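Local atomic coordinates of Phi class glutathione transferase GSTF1 (Populus tremula x Populus tremuloides, PDB entry 4RI6), a protein that probably catalyses the conjugation of glutathione to electrophilic substrates such as organic halides, releasing a halide anion, as expected of a Phi class detoxification enzyme. Residues V16-A21 against F67-I72. Residues are numbered along the deposited sequence; the frame is centred on the assembly and turned at random.
With GSH (glutathione), chain C.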
loop_
_atom_site.group_PDB
_atom_site.type_symbol
_atom_site.label_atom_id
_atom_site.label_comp_id
_atom_site.label_asym_id
_atom_site.label_seq_id
_atom_site.Cartn_x
_atom_site.Cartn_y
_atom_site.Cartn_z
ATOM N N VAL A 16 -12.552 -6.870 -3.111
ATOM C CA VAL A 16 -13.161 -8.119 -2.640
ATOM C C VAL A 16 -12.527 -9.337 -3.345
ATOM O O VAL A 16 -12.229 -10.348 -2.722
ATOM C CB VAL A 16 -14.702 -8.133 -2.877
ATOM C CG1 VAL A 16 -15.304 -9.501 -2.511
ATOM C CG2 VAL A 16 -15.388 -7.005 -2.076
ATOM N N SER A 17 -12.337 -9.231 -4.652
ATOM C CA SER A 17 -11.758 -10.322 -5.438
ATOM C C SER A 17 -10.366 -10.710 -4.953
ATOM O O SER A 17 -10.008 -11.887 -4.937
ATOM C CB SER A 17 -11.701 -9.938 -6.927
ATOM O OG SER A 17 -12.998 -9.975 -7.500
ATOM N N ARG A 18 -9.585 -9.715 -4.565
ATOM C CA ARG A 18 -8.267 -9.947 -3.998
ATOM C C ARG A 18 -8.379 -10.823 -2.758
ATOM O O ARG A 18 -7.635 -11.784 -2.589
ATOM C CB ARG A 18 -7.591 -8.616 -3.667
ATOM C CG ARG A 18 -6.224 -8.757 -3.031
ATOM C CD ARG A 18 -5.565 -7.400 -2.724
ATOM N NE ARG A 18 -5.281 -6.747 -3.985
ATOM C CZ ARG A 18 -5.983 -5.766 -4.530
ATOM N NH1 ARG A 18 -7.020 -5.220 -3.904
ATOM N NH2 ARG A 18 -5.629 -5.332 -5.723
ATOM N N VAL A 19 -9.331 -10.510 -1.893
ATOM C CA VAL A 19 -9.489 -11.296 -0.682
ATOM C C VAL A 19 -9.997 -12.710 -0.989
ATOM O O VAL A 19 -9.514 -13.692 -0.413
ATOM C CB VAL A 19 -10.430 -10.576 0.314
ATOM C CG1 VAL A 19 -10.780 -11.466 1.487
ATOM C CG2 VAL A 19 -9.783 -9.305 0.809
ATOM N N LEU A 20 -10.968 -12.818 -1.894
ATOM C CA LEU A 20 -11.535 -14.114 -2.232
ATOM C C LEU A 20 -10.489 -15.043 -2.802
ATOM O O LEU A 20 -10.437 -16.221 -2.453
ATOM C CB LEU A 20 -12.690 -13.968 -3.229
ATOM C CG LEU A 20 -13.935 -13.250 -2.719
ATOM C CD1 LEU A 20 -14.981 -13.164 -3.808
ATOM C CD2 LEU A 20 -14.523 -13.982 -1.526
ATOM N N ALA A 21 -9.656 -14.523 -3.694
ATOM C CA ALA A 21 -8.628 -15.341 -4.301
ATOM C C ALA A 21 -7.667 -15.844 -3.229
ATOM O O ALA A 21 -7.220 -16.996 -3.282
ATOM C CB ALA A 21 -7.888 -14.560 -5.369
ATOM N N PHE A 67 -10.303 -4.220 7.924
ATOM C CA PHE A 67 -10.538 -3.702 6.585
ATOM C C PHE A 67 -9.199 -3.485 5.861
ATOM O O PHE A 67 -8.137 -3.742 6.415
ATOM C CB PHE A 67 -11.371 -2.414 6.621
ATOM C CG PHE A 67 -10.765 -1.302 7.434
ATOM C CD1 PHE A 67 -9.925 -0.375 6.860
ATOM C CD2 PHE A 67 -11.086 -1.161 8.780
ATOM C CE1 PHE A 67 -9.382 0.644 7.605
ATOM C CE2 PHE A 67 -10.544 -0.121 9.518
ATOM C CZ PHE A 67 -9.684 0.772 8.919
ATOM N N GLU A 68 -9.300 -3.011 4.620
ATOM C CA GLU A 68 -8.217 -2.906 3.622
ATOM C C GLU A 68 -7.805 -4.290 3.137
ATOM O O GLU A 68 -7.261 -5.097 3.870
ATOM C CB GLU A 68 -6.993 -2.126 4.130
ATOM C CG GLU A 68 -7.179 -0.627 3.975
ATOM C CD GLU A 68 -7.211 -0.172 2.527
ATOM O OE1 GLU A 68 -6.890 -0.979 1.626
ATOM O OE2 GLU A 68 -7.545 1.007 2.285
ATOM N N SER A 69 -8.080 -4.530 1.867
ATOM C CA SER A 69 -7.873 -5.847 1.284
ATOM C C SER A 69 -6.492 -6.445 1.515
ATOM O O SER A 69 -6.391 -7.618 1.853
ATOM C CB SER A 69 -8.180 -5.815 -0.224
ATOM O OG SER A 69 -7.335 -4.949 -0.966
ATOM N N ARG A 70 -5.426 -5.668 1.360
ATOM C CA ARG A 70 -4.101 -6.248 1.494
ATOM C C ARG A 70 -3.781 -6.578 2.956
ATOM O O ARG A 70 -3.062 -7.530 3.212
ATOM C CB ARG A 70 -3.045 -5.332 0.881
ATOM C CG ARG A 70 -3.187 -5.208 -0.617
ATOM C CD ARG A 70 -2.369 -4.075 -1.191
ATOM N NE ARG A 70 -2.705 -3.824 -2.606
ATOM C CZ ARG A 70 -3.742 -3.099 -3.017
ATOM N NH1 ARG A 70 -4.569 -2.520 -2.145
ATOM N NH2 ARG A 70 -3.948 -2.926 -4.309
ATOM N N ALA A 71 -4.333 -5.812 3.903
ATOM C CA ALA A 71 -4.181 -6.114 5.331
ATOM C C ALA A 71 -4.940 -7.381 5.691
ATOM O O ALA A 71 -4.441 -8.257 6.395
ATOM C CB ALA A 71 -4.665 -4.932 6.203
ATOM N N ILE A 72 -6.149 -7.487 5.172
ATOM C CA ILE A 72 -6.938 -8.697 5.363
ATOM C C ILE A 72 -6.167 -9.920 4.839
ATOM O O ILE A 72 -6.117 -10.962 5.488
ATOM C CB ILE A 72 -8.305 -8.573 4.658
ATOM C CG1 ILE A 72 -9.138 -7.484 5.347
ATOM C CG2 ILE A 72 -9.060 -9.908 4.684
ATOM C CD1 ILE A 72 -10.365 -7.065 4.603
HETATM N N1 GSH C . -7.974 0.272 -0.418
HETATM C CA1 GSH C . -9.204 -0.470 -0.209
HETATM C C1 GSH C . -9.022 -1.971 -0.110
HETATM O O11 GSH C . -8.111 -2.437 -0.764
HETATM O O12 GSH C . -9.740 -2.689 0.624
HETATM C CB1 GSH C . -9.990 -0.135 -1.455
HETATM C CG1 GSH C . -11.451 -0.313 -1.167
HETATM C CD1 GSH C . -12.255 0.219 -2.317
HETATM O OE1 GSH C . -11.987 1.248 -2.906
HETATM N N2 GSH C . -13.295 -0.537 -2.588
HETATM C CA2 GSH C . -14.285 -0.296 -3.592
HETATM C C2 GSH C . -15.491 0.274 -2.897
HETATM O O2 GSH C . -15.751 -0.122 -1.785
HETATM C CB2 GSH C . -14.538 -1.658 -4.250
HETATM S SG2 GSH C . -13.408 -1.987 -5.620
HETATM N N3 GSH C . -16.205 1.182 -3.572
HETATM C CA3 GSH C . -17.434 1.753 -3.063
HETATM C C3 GSH C . -17.220 3.083 -2.390
HETATM O O31 GSH C . -16.056 3.517 -2.262
HETATM O O32 GSH C . -18.223 3.702 -1.985
#
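R18 and V19 of helix 14-25 meet S69, R70 and I72 in the first turn of helix 69-79, within the thioredoxin-like N-terminal domain that holds glutathione. E68, at the N-cap position of helix 69-79, turns its carboxylate to the ligand's amino group, OE1 lying 2.6 Å from GSH N1. S69 grips the γ-glutamyl carboxylate twice: its backbone N donates to GSH O12 and its OG to GSH O11 at 2.6 Å. With OG set between the backbone N and the carbonyl carbon (chi1 62°), the hydroxyl also accepts a bond from R18 NH1 at 3.0 Å. R18 thus stands in the second shell, where its bond, bent to 141° at the hydrogen, is consistent with steadying the hydroxyl that donates to the ligand, while S168 receives its NE. R70 reaches in extended from CG to NE and lays its guanidinium, offset, over one face of that of R18, with NH2 above the rim, planes 25° apart and centres 3.8 Å apart. D106 forms a salt bridge with R70 NH2, and the glutathione carboxylate, its O11 3.8 Å from R70 NH1 and not bonded to it, probably offsets part of the positive charge. A leucine in place of R18 would probably leave the S69 hydroxyl without this donor and uncover one face of the R70 guanidinium, which D106 would still hold. Beyond the polar cluster, V19 CG2 rests against S69 O and CB, and its CG1 touches I72 CG2 at 4.0 Å, the two branched side chains crossing at about a right angle.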